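Side-chain contacts in UL37 (Suid herpesvirus 1, PDB 4K70), which is an inner tegument protein thought to play an essential part in controlling the trafficking of herpesvirus particles: residues F124-V127 and S128-C131; L163-P166 and R167-T170. All coordinates share one frame; numbering follows the deposited sequence.

Overall arrangement
In this N-terminal half of UL37, a predominantly helical structure, contact 1 occupies part of helix 120-137 and contact 2 the loop between helices 156-159 and 175-188, their centres about 11 Å apart. They illustrate how a helix and a loop are joined by polar side chains as well as packing: Trp130 NE1 probably donates a hydrogen bond to Leu163 O (2.9 Å), and Glu129 forms a salt bridge with Arg167, modelled so short that its exact length is doubtful. Phe168 CE1 packs 3.4 Å from Leu126 O. The Trp130 side chain lies about 7 Å from that of His82 and about 8 Å from that of Asp179, two residues of a calcium site whose ion is not bound to this chain in the model.

Contact 1. Residues F124-V127 and S128-C131; sequences FRLV and SEWC
Phe124 and Ser128 begin a run of i-to-i+4 pairings along the alpha-helix 120-137, and they show how a short side chain can double a routine helical bond. Phe124 O accepts from Ser128 N at 3.2 Å and from Ser128 OG at 2.7 Å. With OG beside its own backbone N (chi1 -75°), the hydroxyl turns back along the helix to reach this carbonyl, its oxygen only 21° out of the carbonyl plane. The same OG stands over the centre of one face of the Phe124 ring, 4.0 Å above its plane. Leu95 of helix 89-98 touches both residues, and a bound sodium ion lies about 5 Å from the Phe124 side chain.

Arg125 and Glu129 follow, their side chains running side by side in the same direction. Contact is made through carbon, Arg125 CG lying 3.4 Å from Glu129 OE2; NE and OE2, at 4.6 Å, are too far apart for a salt bridge and leave at most a mild electrostatic attraction. Glu129 OE1 is instead turned to Arg167 NH1 of the loop, in a salt bridge modelled too short for its length to be trusted. Glu129 N also donates to Arg125 O in the helical pattern.

Leu126 O receives Trp130 N at 2.8 Å, while the indole leads off toward Phe168, which it meets edge-to-face. Val127, buried against Leu95 and Phe176, closes the series by accepting from Cys131 N in the straightest of the four backbone bonds (168° at the hydrogen). Beside that bond, the side chains meet where Val127 CG1 lies 4.2 Å from Cys131 SG.

Contact 2. Residues L163-P166 and R167-T170; sequences LVQP and RFAT
Gln165 reaches across the turn to both Arg167 and Phe168, an instructive case of one polar side chain packing along its length while its amide end keeps polar partners. From CB the chain leaves with CG between the backbone N and the carbonyl carbon (chi1 62°), which brings CG to 3.7 Å from Phe168 CD2 and equally near Arg167 CG. CD then runs alongside the Arg167 methylenes. At the tip, OE1 comes 3.1 Å from Arg167 CD and accepts a hydrogen bond from a water, 2.6 Å away, that in turn accepts from Arg167 N. NE2 passes 3.8 Å from Phe168 CE2 and donates to Ala162 O, so both ends of the amide have partners that fix its rotation; its plane stands 68° from that of the phenyl ring. Arg167 CG meanwhile sits over the centre of one face of that ring. A second water donates to Leu163 O and Phe168 O, bridging two carbonyls five residues apart and tying Leu163 to the turn. Phe168 N donates to Gln165 O, and Ala169 N to Pro166 O, each at 2.8 Å: two successive i-to-i+3 bonds that make this a short 3-10 turn, opened by a proline.

Contact 1. Residues F124-V127 and S128-C131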
loop_
_atom_site.group_PDB
_atom_site.type_symbol
_atom_site.label_atom_id
_atom_site.label_comp_id
_atom_site.label_asym_id
_atom_site.label_seq_id
_atom_site.Cartn_x
_atom_site.Cartn_y
_atom_site.Cartn_z
ATOM N N PHE A 124 -10.134 -5.233 24.195
ATOM C CA PHE A 124 -10.423 -6.608 23.819
ATOM C C PHE A 124 -11.444 -6.661 22.692
ATOM O O PHE A 124 -11.259 -7.366 21.708
ATOM C CB PHE A 124 -10.931 -7.421 25.018
ATOM C CG PHE A 124 -11.222 -8.863 24.682
ATOM C CD1 PHE A 124 -10.191 -9.790 24.601
ATOM C CD2 PHE A 124 -12.517 -9.283 24.415
ATOM C CE1 PHE A 124 -10.446 -11.108 24.268
ATOM C CE2 PHE A 124 -12.777 -10.603 24.082
ATOM C CZ PHE A 124 -11.741 -11.516 24.006
ATOM N N ARG A 125 -12.533 -5.917 22.853
ATOM C CA ARG A 125 -13.601 -5.895 21.864
ATOM C C ARG A 125 -13.162 -5.307 20.514
ATOM O O ARG A 125 -13.323 -5.951 19.478
ATOM C CB ARG A 125 -14.832 -5.144 22.418
ATOM C CG ARG A 125 -16.077 -5.189 21.523
ATOM C CD ARG A 125 -17.265 -4.401 22.122
ATOM N NE ARG A 125 -16.944 -2.990 22.307
ATOM C CZ ARG A 125 -16.811 -2.395 23.490
ATOM N NH1 ARG A 125 -16.990 -3.084 24.613
ATOM N NH2 ARG A 125 -16.503 -1.102 23.549
ATOM N N LEU A 126 -12.624 -4.087 20.517
ATOM C CA LEU A 126 -12.254 -3.426 19.264
ATOM C C LEU A 126 -11.093 -4.109 18.540
ATOM O O LEU A 126 -11.131 -4.248 17.327
ATOM C CB LEU A 126 -11.922 -1.946 19.475
ATOM C CG LEU A 126 -13.097 -1.024 19.823
ATOM C CD1 LEU A 126 -12.606 0.403 20.020
ATOM C CD2 LEU A 126 -14.189 -1.083 18.757
ATOM N N VAL A 127 -10.063 -4.527 19.273
ATOM C CA VAL A 127 -8.908 -5.128 18.608
ATOM C C VAL A 127 -9.252 -6.506 18.055
ATOM O O VAL A 127 -8.793 -6.882 16.980
ATOM C CB VAL A 127 -7.644 -5.139 19.495
ATOM C CG1 VAL A 127 -6.463 -5.734 18.737
ATOM C CG2 VAL A 127 -7.312 -3.709 19.948
ATOM N N SER A 128 -10.076 -7.252 18.780
ATOM C CA SER A 128 -10.604 -8.506 18.272
ATOM C C SER A 128 -11.334 -8.276 16.959
ATOM O O SER A 128 -11.122 -9.004 16.004
ATOM C CB SER A 128 -11.565 -9.137 19.288
ATOM O OG SER A 128 -10.847 -9.710 20.375
ATOM N N GLU A 129 -12.216 -7.273 16.936
ATOM C CA GLU A 129 -12.961 -6.923 15.729
ATOM C C GLU A 129 -12.038 -6.490 14.615
ATOM O O GLU A 129 -12.199 -6.910 13.473
ATOM C CB GLU A 129 -13.959 -5.797 16.007
ATOM C CG GLU A 129 -15.041 -6.179 16.988
ATOM C CD GLU A 129 -16.024 -5.041 17.216
ATOM O OE1 GLU A 129 -16.073 -4.122 16.366
ATOM O OE2 GLU A 129 -16.737 -5.068 18.230
ATOM N N TRP A 130 -11.063 -5.653 14.954
ATOM C CA TRP A 130 -10.092 -5.190 13.974
ATOM C C TRP A 130 -9.314 -6.372 13.365
ATOM O O TRP A 130 -9.161 -6.456 12.139
ATOM C CB TRP A 130 -9.159 -4.153 14.603
ATOM C CG TRP A 130 -8.304 -3.415 13.608
ATOM C CD1 TRP A 130 -8.572 -2.203 13.039
ATOM C CD2 TRP A 130 -7.039 -3.841 13.073
ATOM N NE1 TRP A 130 -7.550 -1.850 12.189
ATOM C CE2 TRP A 130 -6.605 -2.838 12.189
ATOM C CE3 TRP A 130 -6.237 -4.971 13.262
ATOM C CZ2 TRP A 130 -5.394 -2.935 11.481
ATOM C CZ3 TRP A 130 -5.037 -5.065 12.559
ATOM C CH2 TRP A 130 -4.628 -4.052 11.685
ATOM N N CYS A 131 -8.845 -7.296 14.209
ATOM C CA CYS A 131 -8.170 -8.507 13.710
ATOM C C CYS A 131 -9.074 -9.347 12.807
ATOM O O CYS A 131 -8.607 -9.923 11.835
ATOM C CB CYS A 131 -7.624 -9.385 14.859
ATOM S SG CYS A 131 -6.242 -8.631 15.762
#

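Contact 2. Residues L163-P166 and R167-T170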
loop_
_atom_site.group_PDB
_atom_site.type_symbol
_atom_site.label_atom_id
_atom_site.label_comp_id
_atom_site.label_asym_id
_atom_site.label_seq_id
_atom_site.Cartn_x
_atom_site.Cartn_y
_atom_site.Cartn_z
ATOM N N LEU A 163 -10.600 -1.465 8.058
ATOM C CA LEU A 163 -9.539 -1.328 9.051
ATOM C C LEU A 163 -9.349 0.097 9.543
ATOM O O LEU A 163 -8.728 0.299 10.586
ATOM C CB LEU A 163 -8.204 -1.849 8.456
ATOM C CG LEU A 163 -8.219 -3.304 7.986
ATOM C CD1 LEU A 163 -6.851 -3.743 7.381
ATOM C CD2 LEU A 163 -8.606 -4.209 9.126
ATOM N N VAL A 164 -9.848 1.081 8.789
ATOM C CA VAL A 164 -9.696 2.492 9.161
ATOM C C VAL A 164 -11.054 3.222 9.290
ATOM O O VAL A 164 -11.126 4.449 9.200
ATOM C CB VAL A 164 -8.744 3.254 8.216
ATOM C CG1 VAL A 164 -7.335 2.557 8.168
ATOM C CG2 VAL A 164 -9.322 3.365 6.811
ATOM N N GLN A 165 -12.123 2.458 9.484
ATOM C CA GLN A 165 -13.441 3.043 9.745
ATOM C C GLN A 165 -13.466 3.722 11.114
ATOM O O GLN A 165 -12.664 3.394 11.984
ATOM C CB GLN A 165 -14.538 1.982 9.668
ATOM C CG GLN A 165 -14.404 0.856 10.712
ATOM C CD GLN A 165 -15.490 -0.182 10.542
ATOM O OE1 GLN A 165 -16.652 0.066 10.860
ATOM N NE2 GLN A 165 -15.125 -1.343 10.011
ATOM N N PRO A 166 -14.404 4.667 11.312
ATOM C CA PRO A 166 -14.437 5.493 12.525
ATOM C C PRO A 166 -14.531 4.690 13.830
ATOM O O PRO A 166 -13.972 5.118 14.833
ATOM C CB PRO A 166 -15.696 6.353 12.331
ATOM C CG PRO A 166 -15.826 6.468 10.821
ATOM C CD PRO A 166 -15.399 5.097 10.315
ATOM N N ARG A 167 -15.209 3.556 13.829
ATOM C CA ARG A 167 -15.285 2.778 15.068
ATOM C C ARG A 167 -13.896 2.317 15.523
ATOM O O ARG A 167 -13.688 2.007 16.704
ATOM C CB ARG A 167 -16.239 1.594 14.928
ATOM C CG ARG A 167 -15.692 0.464 14.121
ATOM C CD ARG A 167 -16.744 -0.616 13.868
ATOM N NE ARG A 167 -17.598 -0.867 15.028
ATOM C CZ ARG A 167 -17.204 -1.462 16.146
ATOM N NH1 ARG A 167 -15.948 -1.866 16.270
ATOM N NH2 ARG A 167 -18.065 -1.650 17.145
ATOM N N PHE A 168 -12.942 2.303 14.594
ATOM C CA PHE A 168 -11.555 1.964 14.940
ATOM C C PHE A 168 -10.669 3.192 15.048
ATOM O O PHE A 168 -9.445 3.076 15.032
ATOM C CB PHE A 168 -10.971 0.995 13.912
ATOM C CG PHE A 168 -11.652 -0.336 13.899
ATOM C CD1 PHE A 168 -12.052 -0.930 15.089
ATOM C CD2 PHE A 168 -11.922 -0.981 12.699
ATOM C CE1 PHE A 168 -12.694 -2.160 15.092
ATOM C CE2 PHE A 168 -12.557 -2.215 12.691
ATOM C CZ PHE A 168 -12.949 -2.805 13.892
ATOM N N ALA A 169 -11.279 4.371 15.132
ATOM C CA ALA A 169 -10.514 5.613 15.247
ATOM C C ALA A 169 -9.535 5.636 16.422
ATOM O O ALA A 169 -8.424 6.147 16.287
ATOM C CB ALA A 169 -11.443 6.836 15.296
ATOM N N THR A 170 -9.926 5.097 17.574
ATOM C CA THR A 170 -9.014 5.105 18.721
ATOM C C THR A 170 -7.820 4.159 18.529
ATOM O O THR A 170 -6.825 4.282 19.240
ATOM C CB THR A 170 -9.719 4.796 20.061
ATOM O OG1 THR A 170 -10.360 3.514 19.997
ATOM C CG2 THR A 170 -10.752 5.899 20.387
HETATM O O HOH W 1 -8.079 2.342 12.428
HETATM O O HOH W 2 -17.033 2.421 11.942
#